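Local atomic coordinates of putative oxidoreductase (PDB entry 2ISM), a protein that is probably an oxidoreductase, a calcium-containing beta-propeller protein of the glucose/sorbosone dehydrogenase family whose precise function is not established. Residues B[290-295]-B[306-311]; B[214-219]-B[235-240]; B[37-42]-B[80-85]; B[104-109]-B[123-128]. All blocks are in the same frame, centred on the assembly; numbering follows the deposited sequence.

Contact 1 of 4, residues B[290-295]-B[306-311]; sequences LLRLVL and RVETAL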
loop_
_atom_site.group_PDB
_atom_site.type_symbol
_atom_site.label_atom_id
_atom_site.label_comp_id
_atom_site.label_asym_id
_atom_site.label_seq_id
_atom_site.Cartn_x
_atom_site.Cartn_y
_atom_site.Cartn_z
ATOM N N LEU B 290 2.960 -7.698 -14.552
ATOM C CA LEU B 290 3.527 -7.335 -13.263
ATOM C C LEU B 290 2.993 -8.398 -12.314
ATOM O O LEU B 290 1.783 -8.499 -12.115
ATOM C CB LEU B 290 3.029 -5.958 -12.826
ATOM C CG LEU B 290 3.517 -5.483 -11.454
ATOM C CD1 LEU B 290 5.031 -5.264 -11.487
ATOM C CD2 LEU B 290 2.804 -4.195 -11.081
ATOM N N LEU B 291 3.885 -9.204 -11.750
ATOM C CA LEU B 291 3.457 -10.254 -10.839
ATOM C C LEU B 291 3.619 -9.848 -9.383
ATOM O O LEU B 291 4.503 -9.062 -9.030
ATOM C CB LEU B 291 4.236 -11.544 -11.105
ATOM C CG LEU B 291 4.144 -12.112 -12.527
ATOM C CD1 LEU B 291 4.909 -13.423 -12.601
ATOM C CD2 LEU B 291 2.691 -12.322 -12.914
ATOM N N ARG B 292 2.736 -10.382 -8.550
ATOM C CA ARG B 292 2.736 -10.121 -7.120
ATOM C C ARG B 292 3.098 -11.430 -6.431
ATOM O O ARG B 292 2.425 -12.444 -6.625
ATOM C CB ARG B 292 1.343 -9.664 -6.671
ATOM C CG ARG B 292 1.201 -9.447 -5.173
ATOM C CD ARG B 292 -0.260 -9.280 -4.749
ATOM N NE ARG B 292 -0.862 -8.053 -5.265
ATOM C CZ ARG B 292 -1.770 -8.010 -6.235
ATOM N NH1 ARG B 292 -2.196 -9.130 -6.806
ATOM N NH2 ARG B 292 -2.253 -6.840 -6.637
ATOM N N LEU B 293 4.177 -11.419 -5.656
ATOM C CA LEU B 293 4.604 -12.612 -4.936
ATOM C C LEU B 293 4.203 -12.464 -3.472
ATOM O O LEU B 293 4.637 -11.534 -2.793
ATOM C CB LEU B 293 6.123 -12.804 -5.044
ATOM C CG LEU B 293 6.689 -13.497 -6.288
ATOM C CD1 LEU B 293 6.274 -12.760 -7.549
ATOM C CD2 LEU B 293 8.201 -13.551 -6.177
ATOM N N VAL B 294 3.356 -13.372 -3.000
ATOM C CA VAL B 294 2.901 -13.339 -1.618
ATOM C C VAL B 294 3.878 -14.156 -0.789
ATOM O O VAL B 294 4.041 -15.358 -1.008
ATOM C CB VAL B 294 1.486 -13.936 -1.483
ATOM C CG1 VAL B 294 0.993 -13.779 -0.053
ATOM C CG2 VAL B 294 0.539 -13.245 -2.457
ATOM N N LEU B 295 4.528 -13.497 0.163
ATOM C CA LEU B 295 5.521 -14.151 0.997
ATOM C C LEU B 295 5.040 -14.549 2.386
ATOM O O LEU B 295 4.149 -13.925 2.965
ATOM C CB LEU B 295 6.742 -13.243 1.150
ATOM C CG LEU B 295 7.309 -12.591 -0.113
ATOM C CD1 LEU B 295 8.489 -11.710 0.267
ATOM C CD2 LEU B 295 7.729 -13.657 -1.109
ATOM N N ARG B 306 1.941 -17.721 -2.868
ATOM C CA ARG B 306 1.274 -17.710 -4.161
ATOM C C ARG B 306 1.732 -16.542 -5.028
ATOM O O ARG B 306 2.252 -15.543 -4.529
ATOM C CB ARG B 306 -0.246 -17.638 -3.974
ATOM C CG ARG B 306 -0.734 -16.388 -3.254
ATOM C CD ARG B 306 -2.259 -16.314 -3.241
ATOM N NE ARG B 306 -2.748 -15.101 -2.591
ATOM C CZ ARG B 306 -2.692 -14.875 -1.282
ATOM N NH1 ARG B 306 -2.172 -15.785 -0.468
ATOM N NH2 ARG B 306 -3.148 -13.732 -0.787
ATOM N N VAL B 307 1.534 -16.686 -6.332
ATOM C CA VAL B 307 1.901 -15.658 -7.294
ATOM C C VAL B 307 0.629 -15.210 -8.006
ATOM O O VAL B 307 -0.153 -16.041 -8.468
ATOM C CB VAL B 307 2.902 -16.208 -8.333
ATOM C CG1 VAL B 307 3.289 -15.115 -9.320
ATOM C CG2 VAL B 307 4.136 -16.744 -7.623
ATOM N N GLU B 308 0.421 -13.899 -8.084
ATOM C CA GLU B 308 -0.762 -13.351 -8.737
ATOM C C GLU B 308 -0.375 -12.281 -9.749
ATOM O O GLU B 308 0.661 -11.638 -9.615
ATOM C CB GLU B 308 -1.701 -12.731 -7.697
ATOM C CG GLU B 308 -1.962 -13.617 -6.480
ATOM C CD GLU B 308 -2.874 -12.962 -5.457
ATOM O OE1 GLU B 308 -2.690 -11.760 -5.173
ATOM O OE2 GLU B 308 -3.768 -13.652 -4.922
ATOM N N THR B 309 -1.211 -12.091 -10.764
ATOM C CA THR B 309 -0.950 -11.068 -11.766
ATOM C C THR B 309 -1.561 -9.764 -11.271
ATOM O O THR B 309 -2.761 -9.695 -11.012
ATOM C CB THR B 309 -1.574 -11.433 -13.122
ATOM O OG1 THR B 309 -0.920 -12.593 -13.648
ATOM C CG2 THR B 309 -1.427 -10.279 -14.108
ATOM N N ALA B 310 -0.730 -8.736 -11.131
ATOM C CA ALA B 310 -1.192 -7.438 -10.651
ATOM C C ALA B 310 -1.455 -6.456 -11.787
ATOM O O ALA B 310 -2.199 -5.489 -11.624
ATOM C CB ALA B 310 -0.172 -6.848 -9.681
ATOM N N LEU B 311 -0.835 -6.698 -12.937
ATOM C CA LEU B 311 -1.026 -5.827 -14.092
ATOM C C LEU B 311 -0.737 -6.578 -15.387
ATOM O O LEU B 311 0.201 -7.366 -15.459
ATOM C CB LEU B 311 -0.108 -4.604 -14.003
ATOM C CG LEU B 311 -0.291 -3.578 -15.125
ATOM C CD1 LEU B 311 -1.628 -2.886 -14.935
ATOM C CD2 LEU B 311 0.848 -2.557 -15.116
#

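Contact 2 of 4, residues B[214-219]-B[235-240]; sequences GELFSS and NLIVPG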
loop_
_atom_site.group_PDB
_atom_site.type_symbol
_atom_site.label_atom_id
_atom_site.label_comp_id
_atom_site.label_asym_id
_atom_site.label_seq_id
_atom_site.Cartn_x
_atom_site.Cartn_y
_atom_site.Cartn_z
ATOM N N GLY B 214 15.174 -5.528 6.021
ATOM C CA GLY B 214 16.338 -4.882 5.440
ATOM C C GLY B 214 17.089 -5.830 4.521
ATOM O O GLY B 214 18.148 -5.495 3.991
ATOM N N GLU B 215 16.539 -7.027 4.336
ATOM C CA GLU B 215 17.152 -8.033 3.470
ATOM C C GLU B 215 17.081 -7.611 2.006
ATOM O O GLU B 215 16.088 -7.029 1.569
ATOM C CB GLU B 215 16.432 -9.371 3.628
ATOM C CG GLU B 215 16.649 -10.060 4.963
ATOM C CD GLU B 215 15.714 -11.239 5.142
ATOM O OE1 GLU B 215 14.490 -11.008 5.216
ATOM O OE2 GLU B 215 16.200 -12.389 5.196
ATOM N N LEU B 216 18.132 -7.927 1.251
ATOM C CA LEU B 216 18.193 -7.585 -0.167
ATOM C C LEU B 216 17.673 -8.711 -1.052
ATOM O O LEU B 216 18.042 -9.869 -0.884
ATOM C CB LEU B 216 19.630 -7.257 -0.577
ATOM C CG LEU B 216 19.869 -7.057 -2.080
ATOM C CD1 LEU B 216 19.048 -5.874 -2.574
ATOM C CD2 LEU B 216 21.352 -6.831 -2.344
ATOM N N PHE B 217 16.801 -8.355 -1.985
ATOM C CA PHE B 217 16.229 -9.306 -2.925
ATOM C C PHE B 217 16.625 -8.843 -4.316
ATOM O O PHE B 217 16.699 -7.643 -4.574
ATOM C CB PHE B 217 14.706 -9.325 -2.808
ATOM C CG PHE B 217 14.210 -9.967 -1.551
ATOM C CD1 PHE B 217 13.659 -11.244 -1.581
ATOM C CD2 PHE B 217 14.313 -9.307 -0.334
ATOM C CE1 PHE B 217 13.216 -11.858 -0.409
ATOM C CE2 PHE B 217 13.875 -9.910 0.844
ATOM C CZ PHE B 217 13.325 -11.189 0.805
ATOM N N SER B 218 16.877 -9.794 -5.206
ATOM C CA SER B 218 17.278 -9.465 -6.563
ATOM C C SER B 218 16.567 -10.362 -7.570
ATOM O O SER B 218 16.151 -11.475 -7.247
ATOM C CB SER B 218 18.796 -9.632 -6.700
ATOM O OG SER B 218 19.246 -9.348 -8.012
ATOM N N SER B 219 16.422 -9.865 -8.792
ATOM C CA SER B 219 15.787 -10.634 -9.849
ATOM C C SER B 219 16.810 -10.785 -10.957
ATOM O O SER B 219 17.674 -9.922 -11.126
ATOM C CB SER B 219 14.558 -9.899 -10.389
ATOM O OG SER B 219 14.918 -8.639 -10.926
ATOM N N ASN B 235 16.158 -13.892 -6.048
ATOM C CA ASN B 235 17.083 -14.376 -5.032
ATOM C C ASN B 235 17.108 -13.497 -3.788
ATOM O O ASN B 235 16.863 -12.290 -3.854
ATOM C CB ASN B 235 18.509 -14.444 -5.602
ATOM C CG ASN B 235 18.646 -15.433 -6.740
ATOM O OD1 ASN B 235 18.911 -15.056 -7.886
ATOM N ND2 ASN B 235 18.476 -16.709 -6.433
ATOM N N LEU B 236 17.395 -14.123 -2.651
ATOM C CA LEU B 236 17.532 -13.420 -1.385
ATOM C C LEU B 236 19.048 -13.324 -1.282
ATOM O O LEU B 236 19.730 -14.331 -1.066
ATOM C CB LEU B 236 16.960 -14.257 -0.233
ATOM C CG LEU B 236 17.121 -13.716 1.193
ATOM C CD1 LEU B 236 16.640 -12.280 1.262
ATOM C CD2 LEU B 236 16.327 -14.590 2.163
ATOM N N ILE B 237 19.573 -12.116 -1.459
ATOM C CA ILE B 237 21.015 -11.887 -1.452
ATOM C C ILE B 237 21.649 -11.716 -0.076
ATOM O O ILE B 237 21.241 -10.858 0.705
ATOM C CB ILE B 237 21.372 -10.631 -2.304
ATOM C CG1 ILE B 237 20.719 -10.729 -3.689
ATOM C CG2 ILE B 237 22.887 -10.505 -2.452
ATOM C CD1 ILE B 237 21.190 -11.896 -4.520
ATOM N N VAL B 238 22.655 -12.539 0.207
ATOM C CA VAL B 238 23.379 -12.456 1.472
ATOM C C VAL B 238 24.828 -12.141 1.123
ATOM O O VAL B 238 25.311 -12.537 0.063
ATOM C CB VAL B 238 23.327 -13.792 2.271
ATOM C CG1 VAL B 238 21.883 -14.156 2.589
ATOM C CG2 VAL B 238 24.002 -14.906 1.489
ATOM N N PRO B 239 25.536 -11.409 1.998
ATOM C CA PRO B 239 26.934 -11.060 1.738
ATOM C C PRO B 239 27.786 -12.298 1.475
ATOM O O PRO B 239 27.735 -13.268 2.240
ATOM C CB PRO B 239 27.354 -10.341 3.019
ATOM C CG PRO B 239 26.083 -9.727 3.493
ATOM C CD PRO B 239 25.082 -10.829 3.273
ATOM N N GLY B 240 28.551 -12.258 0.387
ATOM C CA GLY B 240 29.416 -13.370 0.032
ATOM C C GLY B 240 28.697 -14.536 -0.622
ATOM O O GLY B 240 29.328 -15.515 -1.005
HETATM O O HOH W 1 19.917 -9.660 2.642
#

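Contact 3 of 4, residues B[37-42]-B[80-85]; sequences AFLPDG and LALHPR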
loop_
_atom_site.group_PDB
_atom_site.type_symbol
_atom_site.label_atom_id
_atom_site.label_comp_id
_atom_site.label_asym_id
_atom_site.label_seq_id
_atom_site.Cartn_x
_atom_site.Cartn_y
_atom_site.Cartn_z
ATOM N N ALA B 37 13.950 7.976 -11.010
ATOM C CA ALA B 37 14.520 8.618 -9.828
ATOM C C ALA B 37 13.546 9.727 -9.462
ATOM O O ALA B 37 13.168 10.531 -10.311
ATOM C CB ALA B 37 15.894 9.203 -10.137
ATOM N N PHE B 38 13.134 9.765 -8.202
ATOM C CA PHE B 38 12.181 10.766 -7.744
ATOM C C PHE B 38 12.892 11.902 -7.024
ATOM O O PHE B 38 13.521 11.697 -5.989
ATOM C CB PHE B 38 11.156 10.103 -6.818
ATOM C CG PHE B 38 10.384 8.987 -7.474
ATOM C CD1 PHE B 38 9.245 9.259 -8.225
ATOM C CD2 PHE B 38 10.818 7.667 -7.369
ATOM C CE1 PHE B 38 8.548 8.233 -8.867
ATOM C CE2 PHE B 38 10.129 6.635 -8.007
ATOM C CZ PHE B 38 8.990 6.921 -8.756
ATOM N N LEU B 39 12.799 13.101 -7.590
ATOM C CA LEU B 39 13.433 14.271 -7.003
ATOM C C LEU B 39 12.618 14.754 -5.814
ATOM O O LEU B 39 11.391 14.714 -5.836
ATOM C CB LEU B 39 13.541 15.393 -8.038
ATOM C CG LEU B 39 14.444 15.113 -9.242
ATOM C CD1 LEU B 39 14.278 16.213 -10.280
ATOM C CD2 LEU B 39 15.887 15.015 -8.786
ATOM N N PRO B 40 13.298 15.226 -4.760
ATOM C CA PRO B 40 12.614 15.718 -3.559
ATOM C C PRO B 40 11.561 16.797 -3.828
ATOM O O PRO B 40 10.558 16.884 -3.119
ATOM C CB PRO B 40 13.767 16.218 -2.684
ATOM C CG PRO B 40 14.840 16.572 -3.680
ATOM C CD PRO B 40 14.753 15.429 -4.660
ATOM N N ASP B 41 11.778 17.604 -4.862
ATOM C CA ASP B 41 10.839 18.671 -5.197
ATOM C C ASP B 41 9.650 18.224 -6.043
ATOM O O ASP B 41 8.854 19.051 -6.481
ATOM C CB ASP B 41 11.571 19.808 -5.912
ATOM C CG ASP B 41 12.502 19.309 -6.992
ATOM O OD1 ASP B 41 13.558 18.732 -6.648
ATOM O OD2 ASP B 41 12.175 19.484 -8.185
ATOM N N GLY B 42 9.529 16.921 -6.275
ATOM C CA GLY B 42 8.414 16.421 -7.060
ATOM C C GLY B 42 8.764 15.953 -8.463
ATOM O O GLY B 42 8.071 15.107 -9.027
ATOM N N LEU B 80 19.882 4.137 -12.642
ATOM C CA LEU B 80 19.920 5.543 -12.239
ATOM C C LEU B 80 19.568 5.639 -10.754
ATOM O O LEU B 80 18.651 4.961 -10.295
ATOM C CB LEU B 80 18.893 6.337 -13.057
ATOM C CG LEU B 80 18.896 7.864 -13.011
ATOM C CD1 LEU B 80 20.091 8.397 -13.789
ATOM C CD2 LEU B 80 17.602 8.389 -13.615
ATOM N N ALA B 81 20.293 6.464 -10.003
ATOM C CA ALA B 81 19.995 6.622 -8.579
ATOM C C ALA B 81 20.555 7.916 -8.011
ATOM O O ALA B 81 21.682 8.301 -8.315
ATOM C CB ALA B 81 20.535 5.431 -7.787
ATOM N N LEU B 82 19.760 8.589 -7.186
ATOM C CA LEU B 82 20.197 9.840 -6.573
ATOM C C LEU B 82 21.069 9.537 -5.358
ATOM O O LEU B 82 20.890 8.511 -4.699
ATOM C CB LEU B 82 18.987 10.670 -6.116
ATOM C CG LEU B 82 17.889 11.002 -7.127
ATOM C CD1 LEU B 82 16.783 11.778 -6.426
ATOM C CD2 LEU B 82 18.459 11.818 -8.274
ATOM N N HIS B 83 22.013 10.428 -5.070
ATOM C CA HIS B 83 22.886 10.268 -3.912
ATOM C C HIS B 83 21.966 10.224 -2.690
ATOM O O HIS B 83 20.956 10.918 -2.652
ATOM C CB HIS B 83 23.844 11.462 -3.815
ATOM C CG HIS B 83 24.881 11.328 -2.744
ATOM N ND1 HIS B 83 24.573 11.351 -1.400
ATOM C CD2 HIS B 83 26.223 11.171 -2.820
ATOM C CE1 HIS B 83 25.682 11.213 -0.695
ATOM N NE2 HIS B 83 26.697 11.102 -1.532
ATOM N N PRO B 84 22.292 9.396 -1.684
ATOM C CA PRO B 84 21.454 9.302 -0.482
ATOM C C PRO B 84 21.156 10.646 0.188
ATOM O O PRO B 84 20.088 10.828 0.776
ATOM C CB PRO B 84 22.260 8.373 0.423
ATOM C CG PRO B 84 22.899 7.452 -0.555
ATOM C CD PRO B 84 23.385 8.412 -1.633
ATOM N N ARG B 85 22.099 11.581 0.103
ATOM C CA ARG B 85 21.927 12.901 0.708
ATOM C C ARG B 85 21.630 13.997 -0.317
ATOM O O ARG B 85 21.966 15.165 -0.116
ATOM C CB ARG B 85 23.169 13.268 1.528
ATOM C CG ARG B 85 23.460 12.278 2.652
ATOM C CD ARG B 85 24.450 12.829 3.670
ATOM N NE ARG B 85 25.786 13.040 3.118
ATOM C CZ ARG B 85 26.573 12.066 2.669
ATOM N NH1 ARG B 85 26.161 10.806 2.703
ATOM N NH2 ARG B 85 27.779 12.352 2.196
#

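Contact 4 of 4, residues B[104-109]-B[123-128]; sequences RNQVVR and VLDGIP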
loop_
_atom_site.group_PDB
_atom_site.type_symbol
_atom_site.label_atom_id
_atom_site.label_comp_id
_atom_site.label_asym_id
_atom_site.label_seq_id
_atom_site.Cartn_x
_atom_site.Cartn_y
_atom_site.Cartn_z
ATOM N N ARG B 104 33.215 -0.784 -22.375
ATOM C CA ARG B 104 33.026 -1.337 -21.041
ATOM C C ARG B 104 31.856 -0.658 -20.341
ATOM O O ARG B 104 31.365 0.374 -20.797
ATOM C CB ARG B 104 34.307 -1.181 -20.200
ATOM C CG ARG B 104 34.550 0.194 -19.580
ATOM C CD ARG B 104 35.009 1.248 -20.587
ATOM N NE ARG B 104 35.502 2.450 -19.906
ATOM C CZ ARG B 104 36.062 3.492 -20.516
ATOM N NH1 ARG B 104 36.208 3.502 -21.835
ATOM N NH2 ARG B 104 36.489 4.527 -19.804
ATOM N N ASN B 105 31.389 -1.262 -19.254
ATOM C CA ASN B 105 30.304 -0.677 -18.479
ATOM C C ASN B 105 30.942 0.085 -17.317
ATOM O O ASN B 105 32.062 -0.220 -16.896
ATOM C CB ASN B 105 29.347 -1.761 -17.955
ATOM C CG ASN B 105 28.380 -2.259 -19.028
ATOM O OD1 ASN B 105 28.405 -3.429 -19.426
ATOM N ND2 ASN B 105 27.525 -1.369 -19.496
ATOM N N GLN B 106 30.241 1.089 -16.815
ATOM C CA GLN B 106 30.759 1.887 -15.718
ATOM C C GLN B 106 29.628 2.590 -15.003
ATOM O O GLN B 106 28.524 2.713 -15.527
ATOM C CB GLN B 106 31.729 2.951 -16.246
ATOM C CG GLN B 106 31.156 3.777 -17.384
ATOM C CD GLN B 106 32.038 4.949 -17.787
ATOM O OE1 GLN B 106 33.265 4.834 -17.862
ATOM N NE2 GLN B 106 31.411 6.078 -18.069
ATOM N N VAL B 107 29.920 3.039 -13.792
ATOM C CA VAL B 107 28.967 3.794 -13.010
ATOM C C VAL B 107 29.568 5.183 -12.983
ATOM O O VAL B 107 30.730 5.352 -12.616
ATOM C CB VAL B 107 28.854 3.287 -11.562
ATOM C CG1 VAL B 107 27.979 4.245 -10.760
ATOM C CG2 VAL B 107 28.245 1.886 -11.540
ATOM N N VAL B 108 28.792 6.169 -13.404
ATOM C CA VAL B 108 29.265 7.540 -13.409
ATOM C C VAL B 108 28.392 8.348 -12.466
ATOM O O VAL B 108 27.372 7.867 -11.976
ATOM C CB VAL B 108 29.209 8.164 -14.825
ATOM C CG1 VAL B 108 30.165 7.429 -15.750
ATOM C CG2 VAL B 108 27.786 8.109 -15.374
ATOM N N ARG B 109 28.812 9.577 -12.215
ATOM C CA ARG B 109 28.092 10.472 -11.336
ATOM C C ARG B 109 27.978 11.821 -12.042
ATOM O O ARG B 109 28.949 12.292 -12.631
ATOM C CB ARG B 109 28.880 10.616 -10.030
ATOM C CG ARG B 109 28.188 11.391 -8.951
ATOM C CD ARG B 109 28.922 11.253 -7.624
ATOM N NE ARG B 109 30.062 12.154 -7.475
ATOM C CZ ARG B 109 30.727 12.309 -6.333
ATOM N NH1 ARG B 109 30.360 11.620 -5.260
ATOM N NH2 ARG B 109 31.745 13.159 -6.255
ATOM N N VAL B 123 32.643 6.720 -11.295
ATOM C CA VAL B 123 32.665 6.185 -9.935
ATOM C C VAL B 123 33.322 4.807 -9.890
ATOM O O VAL B 123 34.065 4.493 -8.957
ATOM C CB VAL B 123 31.230 6.105 -9.377
ATOM C CG1 VAL B 123 31.228 5.486 -7.995
ATOM C CG2 VAL B 123 30.628 7.503 -9.331
ATOM N N LEU B 124 33.033 3.987 -10.895
ATOM C CA LEU B 124 33.611 2.652 -11.020
ATOM C C LEU B 124 33.673 2.362 -12.513
ATOM O O LEU B 124 32.654 2.409 -13.203
ATOM C CB LEU B 124 32.752 1.587 -10.325
ATOM C CG LEU B 124 33.242 0.150 -10.568
ATOM C CD1 LEU B 124 34.691 0.021 -10.107
ATOM C CD2 LEU B 124 32.362 -0.853 -9.830
ATOM N N ASP B 125 34.870 2.066 -13.005
ATOM C CA ASP B 125 35.070 1.795 -14.423
ATOM C C ASP B 125 35.554 0.362 -14.651
ATOM O O ASP B 125 36.059 -0.285 -13.733
ATOM C CB ASP B 125 36.109 2.786 -14.980
ATOM C CG ASP B 125 35.943 3.044 -16.466
ATOM O OD1 ASP B 125 35.055 2.417 -17.082
ATOM O OD2 ASP B 125 36.701 3.876 -17.017
ATOM N N GLY B 126 35.384 -0.138 -15.873
ATOM C CA GLY B 126 35.874 -1.473 -16.180
ATOM C C GLY B 126 34.953 -2.662 -16.003
ATOM O O GLY B 126 35.414 -3.800 -16.016
ATOM N N ILE B 127 33.661 -2.423 -15.817
ATOM C CA ILE B 127 32.735 -3.539 -15.681
ATOM C C ILE B 127 32.653 -4.155 -17.078
ATOM O O ILE B 127 32.592 -3.435 -18.077
ATOM C CB ILE B 127 31.338 -3.064 -15.240
ATOM C CG1 ILE B 127 31.432 -2.390 -13.868
ATOM C CG2 ILE B 127 30.382 -4.251 -15.192
ATOM C CD1 ILE B 127 30.146 -1.717 -13.426
ATOM N N PRO B 128 32.669 -5.492 -17.168
ATOM C CA PRO B 128 32.600 -6.152 -18.474
ATOM C C PRO B 128 31.475 -5.713 -19.413
ATOM O O PRO B 128 30.354 -5.427 -18.993
ATOM C CB PRO B 128 32.482 -7.632 -18.106
ATOM C CG PRO B 128 33.263 -7.720 -16.833
ATOM C CD PRO B 128 32.814 -6.485 -16.086
#

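Contact 1 of 4, residues B[290-295]-B[306-311]
R306, within strand 301-312, accepts from V294 N through its carbonyl O at 2.9 Å. With CG set between its backbone N and carbonyl carbon (chi1 61°), the extended R306 side chain runs back over V294, whose CG2 sits 3.7 Å above the centre of the guanidinium plane. R306 NE makes a hydrogen-bonded salt bridge to E308 OE2 at 2.9 Å, within the guanidinium plane but above the plane of the carboxylate. V307 turns to the other face, where its CG1 meets L291 CD1 at 4.0 Å and also touches L293 CD1. E308 and R292 exchange two backbone bonds, and the other carboxylate oxygen makes a salt bridge whose hydrogen bond, R292 NH1 to E308 OE1, is weak: 3.1 Å and bent to 134°. The two planar groups stand almost perpendicular, 87° apart. Lying between R306 and R292, the E308 carboxylate is probably ionised. R292 finds its stronger partner in Y281, whose OH is bound by NE. T309 OG1 is in van der Waals contact with L291 CD2. A310 then puts its methyl over one face of the R292 guanidinium, CB to NH2 3.7 Å. Its N binds L290 O at 2.7 Å; L311 N reaches that same oxygen by a longer bond of 3.3 Å, while L311 O accepts from L290 N. The L290 and L311 CB atoms are near neighbours. Two residues, A310 and L311, thus face one, L290: a classic beta bulge in the hairpin that forms the last two strands of a propeller blade.

Contact 2 of 4, residues B[214-219]-B[235-240]
F217 and L236 meet on one face of a beta hairpin, the middle two strands of a four-stranded propeller blade. The L236 methyl CD1 lies over the F217 ring, 3.7 Å from its centroid and 19° off the ring normal, making a CH-pi contact displaced toward CZ. L236 reaches there because its CG stands anti to the backbone N (chi1 175°), which carries the branched end back across the hairpin. F275 meets the same aromatic ring edge-to-face. E215 crosses L236 obliquely, its CB near CD1 and its OE2 3.7 Å from CD2; W302 NE1 bonds E215 OE1 and G300 N bonds OE2, which fixes the carboxylate beside the L236 methyl. The opposite face carries L216, I237 and S218. L216 and I237 lie side by side and point the same way, L216 CD2 packing on I237 CB at 3.8 Å. I237 CG1 leans instead over S218, 3.7 Å from its CB, while S218 OG turns to the carbonyl of G206. Between the faces, S218 and N235 form a hydrogen-bonded antiparallel pair, S218 N to N235 O at 2.8 Å with the reciprocal bond from N235 N to S218 O. I237 N also binds L216 O. Beyond the pair, I237 O and L216 N are too far apart to bond directly, and a water joins them: it accepts from L216 N at 2.9 Å and donates to I237 O at 2.6 Å.

Contact 3 of 4, residues B[37-42]-B[80-85]
Neighbouring propeller blades meet where A37, at the end of strand 33-38, faces L80 and L82 of strand 77-82, each strand being the first of its four-stranded sheet. The A37 methyl fits between the two leucines, its CB 4.0 Å from L80 CD2 and equally far from L82 CG. L82 has the largest share of the contact. Its CG is anti to the carbonyl carbon (chi1 -54°) and its chain then runs straight on, bringing CD1 against the backbone at 3.3 Å from F38 O. L39 crosses L82 at about a right angle, its CD2 4.1 Å from L82 CD1 and as near to L82 CD2. In the propeller this is face-to-face apolar packing of adjacent blades rather than sheet pairing, and L45 of the A37 blade adds to it by touching L80 and L82. F38 points away, its ring meeting that of Y329 edge-to-face in the blade on its other flank. Strand 33-38 then runs into a type I beta turn, L39 to G42, closed by G42 N to L39 O at 2.9 Å.

Contact 4 of 4, residues B[104-109]-B[123-128]
A beta hairpin ends this propeller blade, with R104 and D125 joined across it and a classic bulge opposite V107. R104 grips the carboxylate side-on: NE meets D125 OD1 at 2.9 Å and nearly straight (173°), and NH2 meets the syn lone pair of D125 OD2 at 2.9 Å. The two planes are nearly coplanar, 28° apart. The R104 chain bends at chi2 (-75°) to swing its guanidinium across to D125; its NH1 is bonded to the carbonyls of E100 and G102, just before strand 104-112. D125 OD1 also accepts from G126 N, from above the carboxylate plane. N105 and I127 form a hydrogen-bonded pair, N105 N to I127 O 2.7 Å, and their CB atoms pack at 3.6 Å. At the bulge, V107 O accepts from both V123 N (2.7 Å) and L124 N (3.2 Å), while V107 N returns a bond to L124 O. V123 packs its CB on V107 CG1 and its CG2 on R109 CB at 3.6 Å. L124 meets L172 and L174 of the next blade. With two R104 nitrogens and a backbone N-H on its carboxylate, D125 is probably ionised and its rotation fixed.

How the contacts relate
The four contacts lie across one propeller. Contacts 1, 2 and 4 are hairpins within separate blades, whereas contact 3 packs two blades together. Contacts 3 and 4 reach the same sheet from its opposite edges, through strands 77-82 and 117-127, with centres about 20 Å apart and nearest atoms about 5 Å. Contacts 1 and 2 belong to consecutive blades, their centres about 19 Å and nearest atoms about 5 Å apart. Contacts 1 and 4 lie on opposite sides of the chain's centre, about 34 Å between centres. Calcium sits beside contact 2: the N235 side chain is about 5 Å from the ion, whose site includes E233 and Y243, and Y243 OH bonds L236 O.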